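Local coordinates for CCHC-type domain-containing protein (PDB 7C43) that probably acts as a zinc-binding 3'-5' RNA exonuclease of the RNase D type, trimming RNA from its 3' end with metal ions, at residues D41-C46 with L59-S64; S37-I42 with G190-I195; K149-L154 with L196-Y201. One frame throughout, in Å; residues are numbered along the deposited sequence.

All three contacts lie inside the 3'-5' exonuclease domain and meet round strand 37-44 and helix 182-202. Interaction 1 pairs strand 37-44 with its sheet neighbour 57-64. Interaction 2, centred 8 Å away, lays helix 182-202 against strand 37-44 and shares D41, I42, both manganese ions and AMP with interaction 1. Interaction 3, centred 13 Å from interaction 2 and 20 Å from interaction 1, joins the later part of that helix to the end of helix 144-152. Along the chain, interaction 1 closes before residues 149-154 begin, whereas interactions 2 and 3 interleave. One helix thus runs from the metal site into the packing of the helical layer.

Interaction 1. Residues D41-C46 with L59-S64; sequences DIEAFC and LVQACS. With MN (manganese (II) ion), chain D; MN (manganese (II) ion), chain E; AMP (adenosine monophosphate), chain F.
D41 has CG turned opposite its backbone N (chi1 -165°), whereas E43 keeps CG beside the N (chi1 -82°) and bends at chi2; both carboxylates thereby reach the sheet face on which the Q61 side chain lies against them. The Q61 chain, also bent, crosses that of E43 at about a right angle, with amide and carboxylate planes 36° apart. D41 and Q61 form an antiparallel hydrogen-bonded pair, Q61 N to D41 O being 3.0 Å; E43 and L59 form the next, with E43 N 2.9 Å from L59 O. I42 and V60, the non-hydrogen-bonded pair between, turn to the other face. D41 bridges two manganese ions: OD2 is 2.3 Å from one, and OD1 2.1 Å from the other. AMP O1P bridges both. E43 OE1 bonds the first ion at a long 2.7 Å, and OE2 accepts a very short bond from AMP O3'. At the strand end, A44 N donates to AMP O3' over 2.8 Å and A44 O accepts from O2', so the backbone grips both ribose hydroxyls. D106 and D191 complete the acidic cluster. This is the two-metal site of a DEDD exonuclease, its D-x-E motif carried on a strand of an RNase H-like sheet.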
loop_
_atom_site.group_PDB
_atom_site.type_symbol
_atom_site.label_atom_id
_atom_site.label_comp_id
_atom_site.label_asym_id
_atom_site.label_seq_id
_atom_site.Cartn_x
_atom_site.Cartn_y
_atom_site.Cartn_z
ATOM N N ASP A 41 -6.029 0.442 8.201
ATOM C CA ASP A 41 -5.829 1.830 7.918
ATOM C C ASP A 41 -6.377 2.620 9.088
ATOM O O ASP A 41 -7.148 2.078 9.868
ATOM C CB ASP A 41 -6.555 2.208 6.629
ATOM C CG ASP A 41 -6.099 3.547 6.061
ATOM O OD1 ASP A 41 -4.972 3.988 6.365
ATOM O OD2 ASP A 41 -6.874 4.130 5.287
ATOM N N ILE A 42 -5.971 3.898 9.185
ATOM C CA ILE A 42 -6.490 4.853 10.181
ATOM C C ILE A 42 -7.048 6.118 9.531
ATOM O O ILE A 42 -6.412 6.676 8.665
ATOM C CB ILE A 42 -5.366 5.243 11.160
ATOM C CG1 ILE A 42 -4.844 3.988 11.875
ATOM C CG2 ILE A 42 -5.844 6.293 12.141
ATOM C CD1 ILE A 42 -3.747 4.246 12.903
ATOM N N GLU A 43 -8.225 6.564 9.963
ATOM C CA GLU A 43 -8.706 7.890 9.674
ATOM C C GLU A 43 -8.557 8.652 10.960
ATOM O O GLU A 43 -9.115 8.247 11.970
ATOM C CB GLU A 43 -10.212 7.959 9.325
ATOM C CG GLU A 43 -10.702 7.655 7.922
ATOM C CD GLU A 43 -9.776 8.032 6.790
ATOM O OE1 GLU A 43 -9.595 7.182 5.891
ATOM O OE2 GLU A 43 -9.224 9.148 6.782
ATOM N N ALA A 44 -7.901 9.810 10.881
ATOM C CA ALA A 44 -7.627 10.657 12.023
ATOM C C ALA A 44 -8.176 12.068 11.819
ATOM O O ALA A 44 -8.441 12.482 10.686
ATOM C CB ALA A 44 -6.131 10.719 12.231
ATOM N N PHE A 45 -8.315 12.795 12.926
ATOM C CA PHE A 45 -8.685 14.207 12.909
ATOM C C PHE A 45 -7.625 14.963 12.125
ATOM O O PHE A 45 -6.450 14.783 12.363
ATOM C CB PHE A 45 -8.692 14.809 14.326
ATOM C CG PHE A 45 -9.879 14.460 15.171
ATOM C CD1 PHE A 45 -10.728 13.386 14.873
ATOM C CD2 PHE A 45 -10.110 15.191 16.328
ATOM C CE1 PHE A 45 -11.807 13.076 15.695
ATOM C CE2 PHE A 45 -11.187 14.899 17.145
ATOM C CZ PHE A 45 -12.032 13.831 16.837
ATOM N N CYS A 46 -8.053 15.838 11.233
ATOM C CA CYS A 46 -7.131 16.619 10.435
ATOM C C CYS A 46 -6.390 17.589 11.289
ATOM O O CYS A 46 -6.961 18.194 12.160
ATOM C CB CYS A 46 -7.879 17.360 9.348
ATOM S SG CYS A 46 -8.465 16.226 8.090
ATOM N N LEU A 59 -11.294 6.579 13.388
ATOM C CA LEU A 59 -11.612 5.260 12.941
ATOM C C LEU A 59 -10.348 4.480 12.652
ATOM O O LEU A 59 -9.347 5.022 12.178
ATOM C CB LEU A 59 -12.424 5.296 11.650
ATOM C CG LEU A 59 -13.701 6.104 11.463
ATOM C CD1 LEU A 59 -13.979 6.196 9.961
ATOM C CD2 LEU A 59 -14.890 5.494 12.209
ATOM N N VAL A 60 -10.450 3.179 12.899
ATOM C CA VAL A 60 -9.521 2.206 12.377
ATOM C C VAL A 60 -10.394 1.357 11.463
ATOM O O VAL A 60 -11.494 1.022 11.848
ATOM C CB VAL A 60 -8.903 1.352 13.502
ATOM C CG1 VAL A 60 -8.052 0.221 12.928
ATOM C CG2 VAL A 60 -8.068 2.237 14.429
ATOM N N GLN A 61 -9.895 1.047 10.268
ATOM C CA GLN A 61 -10.601 0.311 9.257
ATOM C C GLN A 61 -9.888 -1.009 9.080
ATOM O O GLN A 61 -8.663 -1.035 8.997
ATOM C CB GLN A 61 -10.529 1.055 7.928
ATOM C CG GLN A 61 -11.167 2.434 7.920
ATOM C CD GLN A 61 -10.171 3.571 8.028
ATOM O OE1 GLN A 61 -9.757 4.151 7.038
ATOM N NE2 GLN A 61 -9.811 3.912 9.251
ATOM N N ALA A 62 -10.647 -2.096 8.988
ATOM C CA ALA A 62 -10.055 -3.416 8.891
ATOM C C ALA A 62 -10.813 -4.256 7.879
ATOM O O ALA A 62 -12.038 -4.200 7.813
ATOM C CB ALA A 62 -9.992 -4.100 10.256
ATOM N N CYS A 63 -10.063 -5.000 7.076
ATOM C CA CYS A 63 -10.622 -5.875 6.062
ATOM C C CYS A 63 -9.698 -7.068 5.874
ATOM O O CYS A 63 -8.512 -6.908 5.506
ATOM C CB CYS A 63 -10.792 -5.139 4.749
ATOM S SG CYS A 63 -11.621 -6.184 3.543
ATOM N N SER A 64 -10.245 -8.253 6.143
ATOM C CA SER A 64 -9.458 -9.472 6.183
ATOM C C SER A 64 -9.937 -10.503 5.186
ATOM O O SER A 64 -11.055 -10.446 4.696
ATOM C CB SER A 64 -9.500 -10.082 7.591
ATOM O OG SER A 64 -10.445 -11.134 7.702
HETATM MN MN MN D . -7.567 6.193 4.439
HETATM MN MN MN E . -3.813 5.547 5.463
HETATM P P AMP F . -4.997 8.007 4.292
HETATM O O1P AMP F . -5.462 6.724 4.898
HETATM O O2P AMP F . -5.806 8.156 3.049
HETATM O O3P AMP F . -3.516 7.976 4.194
HETATM O "O5'" AMP F . -5.389 9.184 5.310
HETATM C "C5'" AMP F . -4.926 9.162 6.680
HETATM C "C4'" AMP F . -5.229 10.429 7.465
HETATM O "O4'" AMP F . -4.291 11.482 7.110
HETATM C "C3'" AMP F . -6.603 11.082 7.342
HETATM O "O3'" AMP F . -7.604 10.470 8.143
HETATM C "C2'" AMP F . -6.300 12.498 7.814
HETATM O "O2'" AMP F . -6.159 12.694 9.210
HETATM C "C1'" AMP F . -4.946 12.738 7.150
HETATM N N9 AMP F . -5.092 13.212 5.779
HETATM C C8 AMP F . -5.280 12.455 4.648
HETATM N N7 AMP F . -5.404 13.162 3.552
HETATM C C5 AMP F . -5.291 14.475 3.989
HETATM C C6 AMP F . -5.331 15.703 3.309
HETATM N N6 AMP F . -5.503 15.809 1.991
HETATM N N1 AMP F . -5.186 16.831 4.039
HETATM C C2 AMP F . -5.012 16.722 5.363
HETATM N N3 AMP F . -4.962 15.623 6.117
HETATM C C4 AMP F . -5.106 14.520 5.359
HETATM O O HOH W 1 -3.904 6.223 7.512
HETATM O O HOH W 2 -1.895 4.741 5.857
#

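Interaction 2. Residues S37-I42 with G190-I195; sequences SIALDI and GDVRHI. With MN (manganese (II) ion), chain D; MN (manganese (II) ion), chain E; AMP (adenosine monophosphate), chain F.
D41 and D191 bring two carboxylate oxygens together, OD2 to OD2 at 3.1 Å, a spacing accounted for by the manganese ion that both atoms bind. The arrangement belongs to the DEDD exonuclease site of the RNase H-like fold, in which a late helix lends its aspartate to the metal cluster on the sheet. D191 OD2 binds the metal at 2.4 Å. It also comes close to AMP O2P, while the phosphate reaches the metal through O1P. D191 OD1 has a long, weak ion pair with R156.

Away from the metal the contact is apolar. Helix 190-195 runs roughly antiparallel to strand 37-42, at 148° and with axes 7.4 Å apart. V192 places CG1 over the strand backbone, 3.7 Å from L40 C and 3.6 Å from A39 O, and the same methyl touches CB of D41, flanking the base of the metal-binding side chain. Q61 and C63 of strand 57-64 pack on V192 as well, so this valine spans two neighbouring strands. One turn on, I195 divides its branches: CD1 rests 3.6 Å from L40 O, while CG2, opposite the backbone N, turns to A39. The small alanine is consistent with the close approach of helix and sheet, and packing there is tight: I195 CG2 and A39 CB are only 3.4 Å apart.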
loop_
_atom_site.group_PDB
_atom_site.type_symbol
_atom_site.label_atom_id
_atom_site.label_comp_id
_atom_site.label_asym_id
_atom_site.label_seq_id
_atom_site.Cartn_x
_atom_site.Cartn_y
_atom_site.Cartn_z
ATOM N N SER A 37 -4.534 -12.665 6.861
ATOM C CA SER A 37 -4.092 -11.307 6.527
ATOM C C SER A 37 -5.211 -10.317 6.825
ATOM O O SER A 37 -6.383 -10.612 6.591
ATOM C CB SER A 37 -3.690 -11.198 5.059
ATOM O OG SER A 37 -2.766 -12.214 4.721
ATOM N N ILE A 38 -4.845 -9.158 7.364
ATOM C CA ILE A 38 -5.796 -8.130 7.702
ATOM C C ILE A 38 -5.249 -6.837 7.146
ATOM O O ILE A 38 -4.173 -6.405 7.539
ATOM C CB ILE A 38 -5.974 -7.989 9.217
ATOM C CG1 ILE A 38 -6.424 -9.328 9.837
ATOM C CG2 ILE A 38 -6.977 -6.862 9.523
ATOM C CD1 ILE A 38 -6.559 -9.323 11.352
ATOM N N ALA A 39 -5.988 -6.206 6.239
ATOM C CA ALA A 39 -5.612 -4.874 5.782
ATOM C C ALA A 39 -6.118 -3.846 6.786
ATOM O O ALA A 39 -7.295 -3.863 7.145
ATOM C CB ALA A 39 -6.165 -4.601 4.400
ATOM N N LEU A 40 -5.219 -2.957 7.221
ATOM C CA LEU A 40 -5.526 -1.898 8.174
ATOM C C LEU A 40 -5.315 -0.507 7.617
ATOM O O LEU A 40 -4.547 -0.304 6.689
ATOM C CB LEU A 40 -4.684 -2.036 9.421
ATOM C CG LEU A 40 -4.928 -3.323 10.196
ATOM C CD1 LEU A 40 -3.877 -3.439 11.292
ATOM C CD2 LEU A 40 -6.341 -3.359 10.764
ATOM N N ASP A 41 -6.029 0.442 8.201
ATOM C CA ASP A 41 -5.829 1.830 7.918
ATOM C C ASP A 41 -6.377 2.620 9.088
ATOM O O ASP A 41 -7.148 2.078 9.868
ATOM C CB ASP A 41 -6.555 2.208 6.629
ATOM C CG ASP A 41 -6.099 3.547 6.061
ATOM O OD1 ASP A 41 -4.972 3.988 6.365
ATOM O OD2 ASP A 41 -6.874 4.130 5.287
ATOM N N ILE A 42 -5.971 3.898 9.185
ATOM C CA ILE A 42 -6.490 4.853 10.181
ATOM C C ILE A 42 -7.048 6.118 9.531
ATOM O O ILE A 42 -6.412 6.676 8.665
ATOM C CB ILE A 42 -5.366 5.243 11.160
ATOM C CG1 ILE A 42 -4.844 3.988 11.875
ATOM C CG2 ILE A 42 -5.844 6.293 12.141
ATOM C CD1 ILE A 42 -3.747 4.246 12.903
ATOM N N GLY A 190 -12.598 2.733 1.631
ATOM C CA GLY A 190 -11.937 2.622 0.341
ATOM C C GLY A 190 -10.560 2.003 0.394
ATOM O O GLY A 190 -10.318 0.980 -0.249
ATOM N N ASP A 191 -9.679 2.583 1.207
ATOM C CA ASP A 191 -8.267 2.169 1.224
ATOM C C ASP A 191 -8.017 0.697 1.598
ATOM O O ASP A 191 -7.180 0.048 0.961
ATOM C CB ASP A 191 -7.441 3.063 2.162
ATOM C CG ASP A 191 -7.188 4.475 1.603
ATOM O OD1 ASP A 191 -7.433 4.705 0.393
ATOM O OD2 ASP A 191 -6.716 5.343 2.400
ATOM N N VAL A 192 -8.708 0.171 2.618
ATOM C CA VAL A 192 -8.458 -1.230 3.025
ATOM C C VAL A 192 -8.860 -2.263 1.985
ATOM O O VAL A 192 -8.201 -3.278 1.849
ATOM C CB VAL A 192 -9.025 -1.625 4.421
ATOM C CG1 VAL A 192 -8.302 -0.829 5.497
ATOM C CG2 VAL A 192 -10.547 -1.448 4.537
ATOM N N ARG A 193 -9.928 -2.007 1.249
ATOM C CA ARG A 193 -10.289 -2.889 0.133
ATOM C C ARG A 193 -9.177 -2.862 -0.919
ATOM O O ARG A 193 -8.782 -3.903 -1.422
ATOM C CB ARG A 193 -11.596 -2.464 -0.550
ATOM C CG ARG A 193 -12.850 -2.382 0.326
ATOM C CD ARG A 193 -14.015 -1.967 -0.566
ATOM N NE ARG A 193 -15.310 -1.801 0.101
ATOM C CZ ARG A 193 -15.968 -0.651 0.221
ATOM N NH1 ARG A 193 -15.459 0.475 -0.256
ATOM N NH2 ARG A 193 -17.147 -0.624 0.844
ATOM N N HIS A 194 -8.714 -1.662 -1.270
ATOM C CA HIS A 194 -7.606 -1.538 -2.202
ATOM C C HIS A 194 -6.351 -2.242 -1.676
ATOM O O HIS A 194 -5.696 -2.970 -2.405
ATOM C CB HIS A 194 -7.334 -0.070 -2.550
ATOM C CG HIS A 194 -8.451 0.582 -3.306
ATOM N ND1 HIS A 194 -9.045 1.756 -2.897
ATOM C CD2 HIS A 194 -9.100 0.207 -4.434
ATOM C CE1 HIS A 194 -9.998 2.088 -3.752
ATOM N NE2 HIS A 194 -10.052 1.163 -4.692
ATOM N N ILE A 195 -6.063 -2.080 -0.394
ATOM C CA ILE A 195 -4.905 -2.751 0.224
ATOM C C ILE A 195 -5.028 -4.255 0.124
ATOM O O ILE A 195 -4.070 -4.907 -0.260
ATOM C CB ILE A 195 -4.720 -2.320 1.694
ATOM C CG1 ILE A 195 -4.220 -0.886 1.748
ATOM C CG2 ILE A 195 -3.746 -3.231 2.439
ATOM C CD1 ILE A 195 -4.507 -0.183 3.066
HETATM MN MN MN D . -7.567 6.193 4.439
HETATM MN MN MN E . -3.813 5.547 5.463
HETATM P P AMP F . -4.997 8.007 4.292
HETATM O O1P AMP F . -5.462 6.724 4.898
HETATM O O2P AMP F . -5.806 8.156 3.049
HETATM O O3P AMP F . -3.516 7.976 4.194
HETATM O "O5'" AMP F . -5.389 9.184 5.310
HETATM C "C5'" AMP F . -4.926 9.162 6.680
HETATM C "C4'" AMP F . -5.229 10.429 7.465
HETATM O "O4'" AMP F . -4.291 11.482 7.110
HETATM C "C3'" AMP F . -6.603 11.082 7.342
HETATM O "O3'" AMP F . -7.604 10.470 8.143
HETATM C "C2'" AMP F . -6.300 12.498 7.814
HETATM O "O2'" AMP F . -6.159 12.694 9.210
HETATM C "C1'" AMP F . -4.946 12.738 7.150
HETATM N N9 AMP F . -5.092 13.212 5.779
HETATM C C8 AMP F . -5.280 12.455 4.648
HETATM N N7 AMP F . -5.404 13.162 3.552
HETATM C C5 AMP F . -5.291 14.475 3.989
HETATM C C6 AMP F . -5.331 15.703 3.309
HETATM N N6 AMP F . -5.503 15.809 1.991
HETATM N N1 AMP F . -5.186 16.831 4.039
HETATM C C2 AMP F . -5.012 16.722 5.363
HETATM N N3 AMP F . -4.962 15.623 6.117
HETATM C C4 AMP F . -5.106 14.520 5.359
HETATM O O HOH W 1 -3.904 6.223 7.512
HETATM O O HOH W 2 -1.895 4.741 5.857
#

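Interaction 3. Residues K149-L154 with L196-Y201; sequences KSVAGL and LLLSNY
In the helix that carries Y201, whose ring packs on A152, L196 O accepts two bonds from S199: OG donates to it over 3.1 Å, and the backbone N adds a weak bond. S199 has a chi1 of 85°, which folds the hydroxyl back along its own helix. The next backbone bonds keep the same three-residue spacing, N200 N to L197 O and Y201 N to L198 O, as in a tightened, 3-10-like turn.

The contact itself is apolar. A152 sets its methyl over one face of the Y201 ring as a CH-pi contact: CB is 3.5 Å from the ring centroid and 15° off the normal, shifted a little toward the rim. At the edge of that ring, in its plane, lies L197 O. Beside A152, V151 and Y201 lie alongside, pointing opposite ways, which brings V151 CG1 to 3.4 Å from Y201 CB. The same methyl meets L198 CD1 at 3.9 Å, the valine and leucine chains crossing at about a right angle. One methyl, CG1, thus touches both the base of the tyrosine and the end of the leucine.

G153, with a positive phi of 64°, ends the helical run, and the chain turns so that L154 also faces the partner helix. Its CD2 meets L197 CD2 at 3.5 Å, methyl to methyl.

In the fold, this is where the end of helix 144-152 abuts helix 182-202. L198 also packs on V147 and L148 of helix 144-152 and on L124 of helix 124-136, whose F128 touches V151, while L196 and S199 turn to L99 of sheet strand 97-100.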
loop_
_atom_site.group_PDB
_atom_site.type_symbol
_atom_site.label_atom_id
_atom_site.label_comp_id
_atom_site.label_asym_id
_atom_site.label_seq_id
_atom_site.Cartn_x
_atom_site.Cartn_y
_atom_site.Cartn_z
ATOM N N LYS A 149 -2.822 0.845 -10.594
ATOM C CA LYS A 149 -2.727 0.857 -12.051
ATOM C C LYS A 149 -1.589 -0.035 -12.552
ATOM O O LYS A 149 -1.830 -0.947 -13.348
ATOM C CB LYS A 149 -2.539 2.296 -12.562
ATOM C CG LYS A 149 -2.823 2.498 -14.047
ATOM C CD LYS A 149 -4.323 2.455 -14.366
ATOM C CE LYS A 149 -4.590 2.127 -15.830
ATOM N NZ LYS A 149 -4.256 0.713 -16.181
ATOM N N SER A 150 -0.365 0.223 -12.071
ATOM C CA SER A 150 0.837 -0.503 -12.510
ATOM C C SER A 150 0.805 -1.993 -12.185
ATOM O O SER A 150 1.237 -2.801 -12.986
ATOM C CB SER A 150 2.112 0.127 -11.921
ATOM O OG SER A 150 3.214 -0.770 -11.990
ATOM N N VAL A 151 0.296 -2.348 -11.014
ATOM C CA VAL A 151 0.262 -3.749 -10.558
ATOM C C VAL A 151 -1.000 -4.519 -10.987
ATOM O O VAL A 151 -0.896 -5.683 -11.387
ATOM C CB VAL A 151 0.373 -3.820 -9.021
ATOM C CG1 VAL A 151 0.190 -5.253 -8.521
ATOM C CG2 VAL A 151 1.713 -3.241 -8.575
ATOM N N ALA A 152 -2.186 -3.929 -10.827
ATOM C CA ALA A 152 -3.433 -4.687 -11.083
ATOM C C ALA A 152 -4.206 -4.192 -12.312
ATOM O O ALA A 152 -5.266 -4.727 -12.628
ATOM C CB ALA A 152 -4.325 -4.705 -9.837
ATOM N N GLY A 153 -3.677 -3.182 -13.010
ATOM C CA GLY A 153 -4.384 -2.571 -14.136
ATOM C C GLY A 153 -5.694 -1.876 -13.778
ATOM O O GLY A 153 -6.520 -1.627 -14.652
ATOM N N LEU A 154 -5.872 -1.529 -12.510
ATOM C CA LEU A 154 -7.126 -0.969 -12.024
ATOM C C LEU A 154 -6.985 0.548 -11.936
ATOM O O LEU A 154 -5.965 1.052 -11.483
ATOM C CB LEU A 154 -7.477 -1.579 -10.659
ATOM C CG LEU A 154 -8.687 -1.048 -9.880
ATOM C CD1 LEU A 154 -9.974 -1.100 -10.696
ATOM C CD2 LEU A 154 -8.853 -1.844 -8.593
ATOM N N LEU A 196 -6.175 -4.824 0.487
ATOM C CA LEU A 196 -6.314 -6.303 0.461
ATOM C C LEU A 196 -6.354 -6.832 -0.961
ATOM O O LEU A 196 -5.797 -7.892 -1.251
ATOM C CB LEU A 196 -7.559 -6.772 1.187
ATOM C CG LEU A 196 -7.707 -8.276 1.379
ATOM C CD1 LEU A 196 -6.712 -8.837 2.381
ATOM C CD2 LEU A 196 -9.130 -8.565 1.830
ATOM N N LEU A 197 -7.032 -6.109 -1.844
ATOM C CA LEU A 197 -6.940 -6.410 -3.269
ATOM C C LEU A 197 -5.470 -6.466 -3.705
ATOM O O LEU A 197 -5.009 -7.477 -4.232
ATOM C CB LEU A 197 -7.697 -5.380 -4.110
ATOM C CG LEU A 197 -7.510 -5.554 -5.627
ATOM C CD1 LEU A 197 -7.865 -6.978 -6.056
ATOM C CD2 LEU A 197 -8.316 -4.516 -6.395
ATOM N N LEU A 198 -4.728 -5.398 -3.449
ATOM C CA LEU A 198 -3.337 -5.318 -3.898
ATOM C C LEU A 198 -2.438 -6.454 -3.386
ATOM O O LEU A 198 -1.480 -6.833 -4.054
ATOM C CB LEU A 198 -2.760 -3.961 -3.505
ATOM C CG LEU A 198 -1.454 -3.528 -4.140
ATOM C CD1 LEU A 198 -1.635 -3.304 -5.632
ATOM C CD2 LEU A 198 -0.994 -2.249 -3.460
ATOM N N SER A 199 -2.749 -7.011 -2.215
ATOM C CA SER A 199 -1.927 -8.075 -1.647
ATOM C C SER A 199 -2.077 -9.401 -2.363
ATOM O O SER A 199 -1.205 -10.252 -2.253
ATOM C CB SER A 199 -2.198 -8.279 -0.153
ATOM O OG SER A 199 -3.293 -9.147 0.077
ATOM N N ASN A 200 -3.191 -9.597 -3.057
ATOM C CA ASN A 200 -3.339 -10.761 -3.934
ATOM C C ASN A 200 -2.412 -10.759 -5.145
ATOM O O ASN A 200 -2.061 -11.806 -5.630
ATOM C CB ASN A 200 -4.782 -10.895 -4.388
ATOM C CG ASN A 200 -5.687 -11.215 -3.243
ATOM O OD1 ASN A 200 -5.417 -12.123 -2.478
ATOM N ND2 ASN A 200 -6.741 -10.455 -3.094
ATOM N N TYR A 201 -2.016 -9.583 -5.601
ATOM C CA TYR A 201 -1.068 -9.435 -6.689
ATOM C C TYR A 201 0.373 -9.461 -6.202
ATOM O O TYR A 201 1.255 -9.881 -6.931
ATOM C CB TYR A 201 -1.339 -8.139 -7.448
ATOM C CG TYR A 201 -2.647 -8.133 -8.221
ATOM C CD1 TYR A 201 -3.859 -7.884 -7.582
ATOM C CD2 TYR A 201 -2.674 -8.343 -9.605
ATOM C CE1 TYR A 201 -5.064 -7.860 -8.287
ATOM C CE2 TYR A 201 -3.877 -8.317 -10.320
ATOM C CZ TYR A 201 -5.069 -8.076 -9.650
ATOM O OH TYR A 201 -6.264 -8.026 -10.318
#